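Local coordinates for protein Orf11 (Staphylococcus phage P68, PDB 6O43) that is a potential phage lysin that probably helps to break down the staphylococcal cell wall, at residues A146-P149 with A154-A157; L162-S167 with Y174-L179; F19-D24 with S60-A65; D8-S13 with D180-I185; G72-S75 with L80-T83. All blocks are in the same frame, centred on the assembly; numbering follows the deposited sequence.

Contact 1: residues A146-P149 with A154-A157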
loop_
_atom_site.group_PDB
_atom_site.type_symbol
_atom_site.label_atom_id
_atom_site.label_comp_id
_atom_site.label_asym_id
_atom_site.label_seq_id
_atom_site.Cartn_x
_atom_site.Cartn_y
_atom_site.Cartn_z
ATOM N N ALA A 146 0.986 5.676 -6.208
ATOM C CA ALA A 146 -0.096 6.063 -5.308
ATOM C C ALA A 146 0.421 6.613 -3.983
ATOM O O ALA A 146 -0.219 7.489 -3.390
ATOM C CB ALA A 146 -1.020 4.870 -5.055
ATOM N N TYR A 147 1.563 6.125 -3.503
ATOM C CA TYR A 147 2.038 6.469 -2.166
ATOM C C TYR A 147 3.316 7.299 -2.139
ATOM O O TYR A 147 3.437 8.195 -1.302
ATOM C CB TYR A 147 2.248 5.192 -1.349
ATOM C CG TYR A 147 0.958 4.472 -1.003
ATOM C CD1 TYR A 147 0.128 4.945 0.005
ATOM C CD2 TYR A 147 0.572 3.323 -1.682
ATOM C CE1 TYR A 147 -1.054 4.295 0.332
ATOM C CE2 TYR A 147 -0.609 2.663 -1.362
ATOM C CZ TYR A 147 -1.417 3.155 -0.352
ATOM O OH TYR A 147 -2.586 2.502 -0.036
ATOM N N ILE A 148 4.273 7.039 -3.033
ATOM C CA ILE A 148 5.613 7.620 -2.881
ATOM C C ILE A 148 5.598 9.145 -2.811
ATOM O O ILE A 148 6.261 9.707 -1.921
ATOM C CB ILE A 148 6.545 7.093 -3.985
ATOM C CG1 ILE A 148 7.009 5.669 -3.652
ATOM C CG2 ILE A 148 7.739 8.025 -4.170
ATOM C CD1 ILE A 148 7.461 4.877 -4.846
ATOM N N PRO A 149 4.902 9.868 -3.693
ATOM C CA PRO A 149 5.020 11.339 -3.681
ATOM C C PRO A 149 4.517 11.991 -2.407
ATOM O O PRO A 149 4.948 13.108 -2.095
ATOM C CB PRO A 149 4.175 11.776 -4.886
ATOM C CG PRO A 149 4.004 10.547 -5.720
ATOM C CD PRO A 149 4.027 9.391 -4.775
ATOM N N ALA A 154 6.871 6.954 2.859
ATOM C CA ALA A 154 6.630 6.084 1.713
ATOM C C ALA A 154 7.807 6.111 0.748
ATOM O O ALA A 154 8.167 5.081 0.164
ATOM C CB ALA A 154 5.340 6.496 1.003
ATOM N N THR A 155 8.421 7.281 0.569
ATOM C CA THR A 155 9.603 7.374 -0.280
ATOM C C THR A 155 10.755 6.564 0.296
ATOM O O THR A 155 11.416 5.807 -0.421
ATOM C CB THR A 155 10.010 8.835 -0.457
ATOM O OG1 THR A 155 9.057 9.486 -1.305
ATOM C CG2 THR A 155 11.411 8.932 -1.074
ATOM N N TRP A 156 11.017 6.722 1.596
ATOM C CA TRP A 156 12.064 5.935 2.241
ATOM C C TRP A 156 11.788 4.442 2.115
ATOM O O TRP A 156 12.699 3.658 1.824
ATOM C CB TRP A 156 12.189 6.329 3.711
ATOM C CG TRP A 156 12.589 7.752 3.932
ATOM C CD1 TRP A 156 13.354 8.536 3.109
ATOM C CD2 TRP A 156 12.244 8.569 5.054
ATOM N NE1 TRP A 156 13.506 9.787 3.656
ATOM C CE2 TRP A 156 12.834 9.834 4.850
ATOM C CE3 TRP A 156 11.496 8.353 6.217
ATOM C CZ2 TRP A 156 12.693 10.877 5.760
ATOM C CZ3 TRP A 156 11.361 9.392 7.121
ATOM C CH2 TRP A 156 11.956 10.637 6.887
ATOM N N ALA A 157 10.537 4.028 2.335
ATOM C CA ALA A 157 10.208 2.609 2.253
ATOM C C ALA A 157 10.498 2.053 0.866
ATOM O O ALA A 157 10.965 0.917 0.730
ATOM C CB ALA A 157 8.740 2.379 2.619
#
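The flat group at the centre of this contact is the I148 carbonyl, which takes the T155 hydroxyl over one of its faces. T155 OG1 donates to I148 O at 2.9 Å. The donor stands 39° out of the carbonyl plane, and the C=O...O angle is 130°. The Y147 ring turns away from A154, and its CB alone meets the A154 methyl. That ring instead meets the ring of Y67. T155 OG1 lies anti to its own carbonyl carbon (chi1 -72°), which turns the hydroxyl to I148. The same oxygen also makes a hydrogen bond with S111 N, so this buried hydroxyl has a partner on each of two chain segments. The I148 and T155 side chains cross at about a right angle, and I148 CG2 rests 3.5 Å from T155 OG1. A154 CB points into the turn and sits 3.4 Å from Y147 O and 4.1 Å from Y147 CB. With only a methyl at A154, the two backbones can come close. The contact closes the short turn from helix 143-147 to helix 152-159. Around it, I148 packs on F134 of helix 124-136, Y147 on L100 of helix 89-104, and both Y147 and A157 on F178 of helix 177-187.

Contact 2: residues L162-S167 with Y174-L179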
loop_
_atom_site.group_PDB
_atom_site.type_symbol
_atom_site.label_atom_id
_atom_site.label_comp_id
_atom_site.label_asym_id
_atom_site.label_seq_id
_atom_site.Cartn_x
_atom_site.Cartn_y
_atom_site.Cartn_z
ATOM N N LEU A 162 16.607 2.432 5.025
ATOM C CA LEU A 162 17.307 2.916 6.212
ATOM C C LEU A 162 16.634 4.152 6.790
ATOM O O LEU A 162 16.621 4.342 8.011
ATOM C CB LEU A 162 18.769 3.231 5.888
ATOM C CG LEU A 162 19.756 2.072 5.747
ATOM C CD1 LEU A 162 21.157 2.619 5.518
ATOM C CD2 LEU A 162 19.721 1.181 6.978
ATOM N N GLY A 163 16.069 5.004 5.930
ATOM C CA GLY A 163 15.415 6.214 6.396
ATOM C C GLY A 163 14.256 5.963 7.338
ATOM O O GLY A 163 13.861 6.873 8.075
ATOM N N LEU A 164 13.695 4.751 7.327
ATOM C CA LEU A 164 12.600 4.424 8.233
ATOM C C LEU A 164 13.069 4.285 9.677
ATOM O O LEU A 164 12.256 4.431 10.594
ATOM C CB LEU A 164 11.909 3.132 7.783
ATOM C CG LEU A 164 11.367 3.068 6.352
ATOM C CD1 LEU A 164 10.906 1.654 6.014
ATOM C CD2 LEU A 164 10.228 4.057 6.152
ATOM N N LYS A 165 14.353 4.014 9.898
ATOM C CA LYS A 165 14.870 3.820 11.244
ATOM C C LYS A 165 15.063 5.158 11.947
ATOM O O LYS A 165 15.480 6.146 11.337
ATOM C CB LYS A 165 16.195 3.057 11.204
ATOM C CG LYS A 165 16.104 1.680 10.560
ATOM C CD LYS A 165 17.469 1.005 10.457
ATOM C CE LYS A 165 17.724 0.052 11.622
ATOM N NZ LYS A 165 17.998 0.766 12.904
ATOM N N ALA A 166 14.761 5.178 13.248
ATOM C CA ALA A 166 14.924 6.402 14.028
ATOM C C ALA A 166 16.366 6.896 14.012
ATOM O O ALA A 166 16.607 8.109 14.064
ATOM C CB ALA A 166 14.455 6.173 15.464
ATOM N N SER A 167 17.334 5.981 13.943
ATOM C CA SER A 167 18.736 6.388 13.922
ATOM C C SER A 167 19.059 7.288 12.737
ATOM O O SER A 167 20.026 8.054 12.800
ATOM C CB SER A 167 19.638 5.152 13.912
ATOM O OG SER A 167 19.067 4.102 13.151
ATOM N N TYR A 174 9.632 4.013 11.527
ATOM C CA TYR A 174 8.460 3.835 10.685
ATOM C C TYR A 174 8.472 2.438 10.078
ATOM O O TYR A 174 9.530 1.888 9.762
ATOM C CB TYR A 174 8.415 4.877 9.563
ATOM C CG TYR A 174 8.419 6.317 10.029
ATOM C CD1 TYR A 174 7.233 6.978 10.323
ATOM C CD2 TYR A 174 9.609 7.018 10.161
ATOM C CE1 TYR A 174 7.233 8.298 10.744
ATOM C CE2 TYR A 174 9.620 8.337 10.579
ATOM C CZ TYR A 174 8.429 8.973 10.870
ATOM O OH TYR A 174 8.437 10.285 11.288
ATOM N N GLY A 175 7.279 1.866 9.918
ATOM C CA GLY A 175 7.162 0.598 9.234
ATOM C C GLY A 175 7.326 0.747 7.733
ATOM O O GLY A 175 7.300 1.846 7.182
ATOM N N ASN A 176 7.509 -0.389 7.063
ATOM C CA ASN A 176 7.595 -0.409 5.607
ATOM C C ASN A 176 6.372 -1.122 5.047
ATOM O O ASN A 176 6.308 -2.362 5.075
ATOM C CB ASN A 176 8.882 -1.095 5.139
ATOM C CG ASN A 176 9.092 -0.977 3.636
ATOM O OD1 ASN A 176 8.132 -0.912 2.865
ATOM N ND2 ASN A 176 10.352 -0.945 3.215
ATOM N N PRO A 177 5.376 -0.394 4.533
ATOM C CA PRO A 177 4.178 -1.071 4.011
ATOM C C PRO A 177 4.459 -1.916 2.782
ATOM O O PRO A 177 3.796 -2.942 2.586
ATOM C CB PRO A 177 3.225 0.091 3.694
ATOM C CG PRO A 177 4.139 1.274 3.463
ATOM C CD PRO A 177 5.295 1.072 4.405
ATOM N N PHE A 178 5.430 -1.523 1.954
ATOM C CA PHE A 178 5.715 -2.279 0.741
ATOM C C PHE A 178 6.359 -3.622 1.064
ATOM O O PHE A 178 5.986 -4.651 0.487
ATOM C CB PHE A 178 6.606 -1.464 -0.193
ATOM C CG PHE A 178 6.137 -0.051 -0.396
ATOM C CD1 PHE A 178 4.862 0.206 -0.876
ATOM C CD2 PHE A 178 6.973 1.020 -0.117
ATOM C CE1 PHE A 178 4.424 1.506 -1.065
ATOM C CE2 PHE A 178 6.544 2.325 -0.306
ATOM C CZ PHE A 178 5.266 2.568 -0.782
ATOM N N LEU A 179 7.326 -3.637 1.983
ATOM C CA LEU A 179 7.939 -4.900 2.379
ATOM C C LEU A 179 6.939 -5.788 3.109
ATOM O O LEU A 179 6.814 -6.980 2.806
ATOM C CB LEU A 179 9.168 -4.643 3.250
ATOM C CG LEU A 179 9.909 -5.899 3.718
ATOM C CD1 LEU A 179 10.339 -6.740 2.525
ATOM C CD2 LEU A 179 11.108 -5.541 4.585
#
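L164 and Y174 are joined by one backbone hydrogen bond. Y174 N donates to L164 O at 2.8 Å, nearly straight at 170°. The same carbonyl oxygen lies at the edge of the Y174 ring, 3.7 Å from CD2. The apolar part comes from the L164 side chain, whose branches divide the work. CD1 presses on N176 CB at 3.5 Å, crossing that side chain at about a right angle. CD2 reaches Y174 CB at 3.9 Å. The third element is a helix cap. N176 holds CG anti to its backbone N (chi1 -173°), and its OD1 accepts from L179 N at 3.0 Å. This donor stands well above the amide plane, 70° out of it. N176 ND2 bonds to A157 O, which ties the cap to helix 152-159. The chemistry is therefore mixed: one nearly straight backbone bond joins the segments, the leucine methyls pack beside it, and a buried amide with both ends bonded starts helix 177-187.

Contact 3: residues F19-D24 with S60-A65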
loop_
_atom_site.group_PDB
_atom_site.type_symbol
_atom_site.label_atom_id
_atom_site.label_comp_id
_atom_site.label_asym_id
_atom_site.label_seq_id
_atom_site.Cartn_x
_atom_site.Cartn_y
_atom_site.Cartn_z
ATOM N N PHE A 19 -1.873 -10.644 -7.510
ATOM C CA PHE A 19 -0.726 -11.380 -6.976
ATOM C C PHE A 19 -1.020 -12.875 -6.840
ATOM O O PHE A 19 -0.487 -13.555 -5.958
ATOM C CB PHE A 19 -0.278 -10.786 -5.640
ATOM C CG PHE A 19 0.200 -9.357 -5.741
ATOM C CD1 PHE A 19 1.509 -9.074 -6.089
ATOM C CD2 PHE A 19 -0.662 -8.301 -5.491
ATOM C CE1 PHE A 19 1.955 -7.761 -6.182
ATOM C CE2 PHE A 19 -0.224 -6.983 -5.580
ATOM C CZ PHE A 19 1.086 -6.714 -5.926
ATOM N N GLY A 20 -1.868 -13.401 -7.723
ATOM C CA GLY A 20 -2.155 -14.821 -7.744
ATOM C C GLY A 20 -3.072 -15.321 -6.654
ATOM O O GLY A 20 -3.172 -16.536 -6.461
ATOM N N LEU A 21 -3.752 -14.429 -5.936
ATOM C CA LEU A 21 -4.671 -14.807 -4.873
ATOM C C LEU A 21 -6.086 -14.383 -5.240
ATOM O O LEU A 21 -6.297 -13.290 -5.775
ATOM C CB LEU A 21 -4.264 -14.174 -3.541
ATOM C CG LEU A 21 -2.910 -14.593 -2.961
ATOM C CD1 LEU A 21 -2.525 -13.688 -1.799
ATOM C CD2 LEU A 21 -2.949 -16.048 -2.523
ATOM N N THR A 22 -7.050 -15.249 -4.945
ATOM C CA THR A 22 -8.454 -14.980 -5.214
ATOM C C THR A 22 -9.157 -14.500 -3.950
ATOM O O THR A 22 -8.637 -14.594 -2.836
ATOM C CB THR A 22 -9.155 -16.232 -5.746
ATOM O OG1 THR A 22 -9.530 -17.060 -4.641
ATOM C CG2 THR A 22 -8.229 -17.014 -6.672
ATOM N N ILE A 23 -10.374 -13.984 -4.139
ATOM C CA ILE A 23 -11.171 -13.534 -3.002
ATOM C C ILE A 23 -11.505 -14.708 -2.089
ATOM O O ILE A 23 -11.527 -14.567 -0.860
ATOM C CB ILE A 23 -12.438 -12.808 -3.490
ATOM C CG1 ILE A 23 -12.073 -11.424 -4.038
ATOM C CG2 ILE A 23 -13.467 -12.709 -2.369
ATOM C CD1 ILE A 23 -13.257 -10.625 -4.541
ATOM N N ASP A 24 -11.767 -15.883 -2.672
ATOM C CA ASP A 24 -11.995 -17.076 -1.861
ATOM C C ASP A 24 -10.804 -17.361 -0.955
ATOM O O ASP A 24 -10.971 -17.644 0.235
ATOM C CB ASP A 24 -12.275 -18.284 -2.756
ATOM C CG ASP A 24 -13.705 -18.329 -3.244
ATOM O OD1 ASP A 24 -14.570 -17.688 -2.611
ATOM O OD2 ASP A 24 -13.966 -19.017 -4.256
ATOM N N SER A 60 -7.077 -4.099 -6.427
ATOM C CA SER A 60 -7.014 -5.542 -6.273
ATOM C C SER A 60 -7.474 -5.935 -4.872
ATOM O O SER A 60 -7.025 -5.334 -3.885
ATOM C CB SER A 60 -5.594 -6.047 -6.528
ATOM O OG SER A 60 -4.986 -6.519 -5.339
ATOM N N PRO A 61 -8.368 -6.916 -4.738
ATOM C CA PRO A 61 -8.720 -7.396 -3.395
ATOM C C PRO A 61 -7.511 -7.824 -2.587
ATOM O O PRO A 61 -7.510 -7.673 -1.360
ATOM C CB PRO A 61 -9.658 -8.578 -3.680
ATOM C CG PRO A 61 -10.223 -8.297 -5.038
ATOM C CD PRO A 61 -9.130 -7.599 -5.799
ATOM N N THR A 62 -6.475 -8.352 -3.243
ATOM C CA THR A 62 -5.274 -8.770 -2.528
ATOM C C THR A 62 -4.573 -7.576 -1.885
ATOM O O THR A 62 -4.203 -7.619 -0.706
ATOM C CB THR A 62 -4.327 -9.504 -3.480
ATOM O OG1 THR A 62 -5.019 -10.598 -4.102
ATOM C CG2 THR A 62 -3.116 -10.029 -2.726
ATOM N N LEU A 63 -4.383 -6.496 -2.647
ATOM C CA LEU A 63 -3.733 -5.308 -2.095
ATOM C C LEU A 63 -4.544 -4.730 -0.943
ATOM O O LEU A 63 -4.006 -4.438 0.130
ATOM C CB LEU A 63 -3.529 -4.254 -3.184
ATOM C CG LEU A 63 -3.024 -2.897 -2.675
ATOM C CD1 LEU A 63 -1.629 -3.035 -2.075
ATOM C CD2 LEU A 63 -3.046 -1.855 -3.788
ATOM N N PHE A 64 -5.851 -4.565 -1.153
ATOM C CA PHE A 64 -6.724 -4.028 -0.114
ATOM C C PHE A 64 -6.603 -4.838 1.172
ATOM O O PHE A 64 -6.366 -4.285 2.253
ATOM C CB PHE A 64 -8.166 -4.021 -0.632
ATOM C CG PHE A 64 -9.116 -3.191 0.185
ATOM C CD1 PHE A 64 -9.231 -1.827 -0.048
ATOM C CD2 PHE A 64 -9.917 -3.778 1.156
ATOM C CE1 PHE A 64 -10.103 -1.053 0.687
ATOM C CE2 PHE A 64 -10.800 -3.011 1.899
ATOM C CZ PHE A 64 -10.892 -1.641 1.663
ATOM N N ALA A 65 -6.738 -6.162 1.064
ATOM C CA ALA A 65 -6.688 -7.022 2.243
ATOM C C ALA A 65 -5.314 -6.984 2.904
ATOM O O ALA A 65 -5.206 -6.894 4.132
ATOM C CB ALA A 65 -7.055 -8.456 1.862
#
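This is a buried, mainly apolar contact in which F19, L21 and I23 pack on the first turn of helix 61-71. T62 fits its methyl between two of them. T62 CG2 lies 3.8 Å from L21 CD1 and 4.1 Å from F19 CD2. With OG1 anti to the carbonyl carbon (chi1 -55°), CG2 is left anti to the backbone N, where it meets both side chains. The hydroxyl serves another purpose: OG1 bonds to D18 O, just before the segment. L21 O is also near it, but the angle is too poor for a hydrogen bond. Further along, I23 crosses P61 at about a right angle, with I23 CG1 3.7 Å from P61 CB. S60 caps the helix: its OG accepts from L63 N at 2.8 Å, almost straight at 172°, and also bonds to D17 O. The two backbone carbonyls of D17 and D18 thus hold the loop against the helix start. T22 is in turn the N-cap of helix 23-30. L26 of that helix covers P61 and T62, L51 and K55 of helix 44-57 lie beside I23 and P61, and I185 of helix 177-187 touches both F19 and T62.

Contact 4: residues D8-S13 with D180-I185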
loop_
_atom_site.group_PDB
_atom_site.type_symbol
_atom_site.label_atom_id
_atom_site.label_comp_id
_atom_site.label_asym_id
_atom_site.label_seq_id
_atom_site.Cartn_x
_atom_site.Cartn_y
_atom_site.Cartn_z
ATOM N N ASP A 8 10.866 -3.655 -4.497
ATOM C CA ASP A 8 10.821 -3.204 -5.886
ATOM C C ASP A 8 9.682 -3.870 -6.644
ATOM O O ASP A 8 8.860 -3.193 -7.274
ATOM C CB ASP A 8 12.159 -3.481 -6.573
ATOM C CG ASP A 8 13.244 -2.504 -6.159
ATOM O OD1 ASP A 8 12.936 -1.539 -5.426
ATOM O OD2 ASP A 8 14.405 -2.704 -6.567
ATOM N N LYS A 9 9.615 -5.202 -6.597
ATOM C CA LYS A 9 8.522 -5.899 -7.264
ATOM C C LYS A 9 7.171 -5.379 -6.788
ATOM O O LYS A 9 6.234 -5.238 -7.582
ATOM C CB LYS A 9 8.632 -7.407 -7.021
ATOM C CG LYS A 9 9.905 -8.036 -7.565
ATOM C CD LYS A 9 9.889 -9.549 -7.399
ATOM N N PHE A 10 7.057 -5.077 -5.494
ATOM C CA PHE A 10 5.774 -4.663 -4.938
ATOM C C PHE A 10 5.401 -3.253 -5.390
ATOM O O PHE A 10 4.330 -3.037 -5.968
ATOM C CB PHE A 10 5.817 -4.756 -3.412
ATOM C CG PHE A 10 4.477 -4.587 -2.757
ATOM C CD1 PHE A 10 3.593 -5.650 -2.678
ATOM C CD2 PHE A 10 4.104 -3.368 -2.211
ATOM C CE1 PHE A 10 2.357 -5.504 -2.072
ATOM C CE2 PHE A 10 2.867 -3.215 -1.603
ATOM C CZ PHE A 10 1.993 -4.287 -1.534
ATOM N N THR A 11 6.276 -2.273 -5.139
ATOM C CA THR A 11 5.939 -0.892 -5.475
ATOM C C THR A 11 5.640 -0.720 -6.960
ATOM O O THR A 11 4.823 0.130 -7.334
ATOM C CB THR A 11 7.066 0.062 -5.061
ATOM O OG1 THR A 11 8.295 -0.334 -5.682
ATOM C CG2 THR A 11 7.241 0.070 -3.551
ATOM N N HIS A 12 6.280 -1.504 -7.820
ATOM C CA HIS A 12 6.125 -1.331 -9.258
ATOM C C HIS A 12 4.936 -2.088 -9.837
ATOM O O HIS A 12 4.678 -1.970 -11.038
ATOM C CB HIS A 12 7.413 -1.746 -9.979
ATOM C CG HIS A 12 8.553 -0.803 -9.754
ATOM N ND1 HIS A 12 9.343 -0.845 -8.626
ATOM C CD2 HIS A 12 9.025 0.222 -10.505
ATOM C CE1 HIS A 12 10.257 0.109 -8.694
ATOM N NE2 HIS A 12 10.087 0.768 -9.826
ATOM N N SER A 13 4.200 -2.844 -9.026
ATOM C CA SER A 13 3.016 -3.538 -9.510
ATOM C C SER A 13 1.848 -2.564 -9.661
ATOM O O SER A 13 1.795 -1.513 -9.016
ATOM C CB SER A 13 2.622 -4.667 -8.557
ATOM O OG SER A 13 3.704 -5.556 -8.343
ATOM N N ASP A 180 6.221 -5.226 4.083
ATOM C CA ASP A 180 5.221 -6.008 4.803
ATOM C C ASP A 180 4.163 -6.560 3.855
ATOM O O ASP A 180 3.728 -7.710 3.997
ATOM C CB ASP A 180 4.576 -5.152 5.893
ATOM C CG ASP A 180 5.546 -4.792 7.002
ATOM O OD1 ASP A 180 6.704 -5.259 6.954
ATOM O OD2 ASP A 180 5.153 -4.046 7.923
ATOM N N GLY A 181 3.727 -5.749 2.889
ATOM C CA GLY A 181 2.748 -6.226 1.927
ATOM C C GLY A 181 3.268 -7.391 1.109
ATOM O O GLY A 181 2.581 -8.401 0.932
ATOM N N ALA A 182 4.499 -7.270 0.604
ATOM C CA ALA A 182 5.083 -8.357 -0.177
ATOM C C ALA A 182 5.201 -9.632 0.648
ATOM O O ALA A 182 4.880 -10.725 0.164
ATOM C CB ALA A 182 6.451 -7.942 -0.719
ATOM N N ASN A 183 5.657 -9.515 1.900
ATOM C CA ASN A 183 5.834 -10.699 2.736
ATOM C C ASN A 183 4.500 -11.362 3.057
ATOM O O ASN A 183 4.416 -12.594 3.134
ATOM C CB ASN A 183 6.574 -10.331 4.021
ATOM C CG ASN A 183 8.053 -10.098 3.793
ATOM O OD1 ASN A 183 8.625 -10.588 2.820
ATOM N ND2 ASN A 183 8.683 -9.355 4.695
ATOM N N THR A 184 3.448 -10.567 3.259
ATOM C CA THR A 184 2.136 -11.147 3.521
ATOM C C THR A 184 1.606 -11.872 2.292
ATOM O O THR A 184 1.041 -12.966 2.403
ATOM C CB THR A 184 1.154 -10.067 3.971
ATOM O OG1 THR A 184 1.610 -9.489 5.202
ATOM C CG2 THR A 184 -0.237 -10.666 4.170
ATOM N N ILE A 185 1.794 -11.286 1.110
ATOM C CA ILE A 185 1.348 -11.932 -0.121
ATOM C C ILE A 185 2.033 -13.284 -0.287
ATOM O O ILE A 185 1.379 -14.306 -0.521
ATOM C CB ILE A 185 1.597 -11.009 -1.327
ATOM C CG1 ILE A 185 0.533 -9.911 -1.363
ATOM C CG2 ILE A 185 1.616 -11.801 -2.625
ATOM C CD1 ILE A 185 0.952 -8.669 -2.133
#
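F10 lays one face of its ring over the backbone of helix 177-187 at A182. A182 N is 3.8 Å from F10 CD1. At the ring edge, close to its plane, I185 CD1 comes within 3.5 Å of F10 CE1. F10 CZ lies 4.0 Å from G181 CA, and the missing side chain at G181 lets the ring sit this near the helix. F10 carries CG anti to its backbone N (chi1 -170°), and the ring thus spans the gap between the two helices. The contact itself has no hydrogen bond. The end of helix 3-11 is secured separately. H12 ND1 donates to D8 O at 2.8 Å, and H12 N reaches the same oxygen from the opposite face of its plane. H12 NE2 bonds to D133 OD2, so the imidazole is held at both nitrogens. S13 OG adds a bond to K9 O at 2.7 Å. The contact joins the N-terminal helix 3-11 to the late helix 177-187. Y67 of helix 61-71 also touches F10, V66 of that helix packs on I185, and F19 from the following loop lies against S13 and I185.

Contact 5: residues G72-S75 with L80-T83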
loop_
_atom_site.group_PDB
_atom_site.type_symbol
_atom_site.label_atom_id
_atom_site.label_comp_id
_atom_site.label_asym_id
_atom_site.label_seq_id
_atom_site.Cartn_x
_atom_site.Cartn_y
_atom_site.Cartn_z
ATOM N N GLY A 72 -4.035 -2.455 10.223
ATOM C CA GLY A 72 -4.855 -2.676 11.397
ATOM C C GLY A 72 -5.880 -1.571 11.587
ATOM O O GLY A 72 -5.976 -0.617 10.816
ATOM N N PHE A 73 -6.666 -1.715 12.647
ATOM C CA PHE A 73 -7.654 -0.704 12.988
ATOM C C PHE A 73 -6.998 0.462 13.715
ATOM O O PHE A 73 -6.083 0.273 14.520
ATOM C CB PHE A 73 -8.758 -1.298 13.864
ATOM C CG PHE A 73 -9.743 -0.279 14.358
ATOM C CD1 PHE A 73 -10.758 0.180 13.529
ATOM C CD2 PHE A 73 -9.644 0.232 15.649
ATOM C CE1 PHE A 73 -11.665 1.128 13.981
ATOM C CE2 PHE A 73 -10.544 1.176 16.114
ATOM C CZ PHE A 73 -11.557 1.628 15.280
ATOM N N SER A 74 -7.480 1.672 13.436
ATOM C CA SER A 74 -7.022 2.869 14.132
ATOM C C SER A 74 -8.187 3.830 14.286
ATOM O O SER A 74 -8.869 4.148 13.307
ATOM C CB SER A 74 -5.866 3.546 13.389
ATOM O OG SER A 74 -4.688 2.761 13.473
ATOM N N SER A 75 -8.413 4.280 15.517
ATOM C CA SER A 75 -9.492 5.205 15.829
ATOM C C SER A 75 -9.567 6.345 14.822
ATOM O O SER A 75 -8.561 6.987 14.510
ATOM C CB SER A 75 -9.286 5.763 17.241
ATOM O OG SER A 75 -10.100 6.897 17.478
ATOM N N LEU A 80 -7.685 0.921 5.466
ATOM C CA LEU A 80 -6.265 1.105 5.177
ATOM C C LEU A 80 -5.641 2.243 5.974
ATOM O O LEU A 80 -4.483 2.601 5.725
ATOM C CB LEU A 80 -6.019 1.339 3.679
ATOM C CG LEU A 80 -6.873 0.517 2.699
ATOM C CD1 LEU A 80 -6.423 0.767 1.268
ATOM C CD2 LEU A 80 -6.844 -0.971 3.030
ATOM N N ASN A 81 -6.363 2.809 6.943
ATOM C CA ASN A 81 -5.898 3.975 7.693
ATOM C C ASN A 81 -5.612 5.154 6.768
ATOM O O ASN A 81 -4.721 5.967 7.028
ATOM C CB ASN A 81 -4.665 3.643 8.540
ATOM C CG ASN A 81 -5.008 2.812 9.763
ATOM O OD1 ASN A 81 -6.136 2.845 10.248
ATOM N ND2 ASN A 81 -4.032 2.068 10.268
ATOM N N HIS A 82 -6.387 5.258 5.688
ATOM C CA HIS A 82 -6.105 6.241 4.648
ATOM C C HIS A 82 -6.466 7.655 5.089
ATOM O O HIS A 82 -5.664 8.584 4.934
ATOM C CB HIS A 82 -6.858 5.870 3.369
ATOM C CG HIS A 82 -6.273 6.473 2.133
ATOM N ND1 HIS A 82 -5.390 5.794 1.322
ATOM C CD2 HIS A 82 -6.436 7.696 1.573
ATOM C CE1 HIS A 82 -5.038 6.569 0.312
ATOM N NE2 HIS A 82 -5.658 7.729 0.441
ATOM N N THR A 83 -7.665 7.842 5.631
ATOM C CA THR A 83 -8.116 9.165 6.052
ATOM C C THR A 83 -9.289 8.984 7.007
ATOM O O THR A 83 -9.535 7.882 7.509
ATOM C CB THR A 83 -8.497 10.028 4.842
ATOM O OG1 THR A 83 -8.734 11.374 5.272
ATOM C CG2 THR A 83 -9.761 9.489 4.182
#
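S74 and G72 meet the N81 amide from opposite sides of its plane. G72 O lies obliquely off one side, 3.4 Å from N81 ND2. S74 lies off the other, with CB 3.2 Å from N81 OD1 and OG 3.3 Å from N81 ND2. The amide thus lies between the serine and the glycine carbonyl. N81 has CG anti to its own carbonyl carbon (chi1 -74°), and the CB atoms of N81 and S74 point toward each other's segment. R35 and E71 hold the amide in place. N81 OD1 accepts from R35 NH2, and N81 ND2 bonds to E71 OE1. R35 also donates through NH1 to G72 O. One guanidinium therefore bridges the two segments, and its charge probably polarises both oxygens. The backbone turns sharply here. G72 leaves helix 61-71 with positive phi (76°), and L80 and N81 also take positive phi values. The contact folds the start of the 72-88 linker, between helix 61-71 and helix 89-104, against its middle. F73 turns outward onto R35 and V38 of helix 34-38, and its side chain is about 8 Å from a bound triiodobenzene dicarboxylic acid. On the inner side, L80 packs on F64 and Y67 of helix 61-71 and on I96 of helix 89-104, while H82 also lies against helix 89-104.

Contact 4 pairs the first helix with helix 177-187, near the end of the chain, and encloses the other four in sequence. Contacts 3, 5, 1 and 2 follow in that order. Contacts 2 and 4 share helix 177-187, and F178 of contact 2 packs on T11 and F10 of contact 4. Contacts 1 and 2 touch through A157 and N176, with centres about 11 Å apart. Contact 3 meets contact 4 where F19 and T62 lie on I185. Contact 5 touches contact 3 through L80 and F64, but its centre is about 20 Å from that of contact 4. Helix 177-187, in contacts 2 and 4 and touching 1 and 3, lies centrally in this strand-free fold.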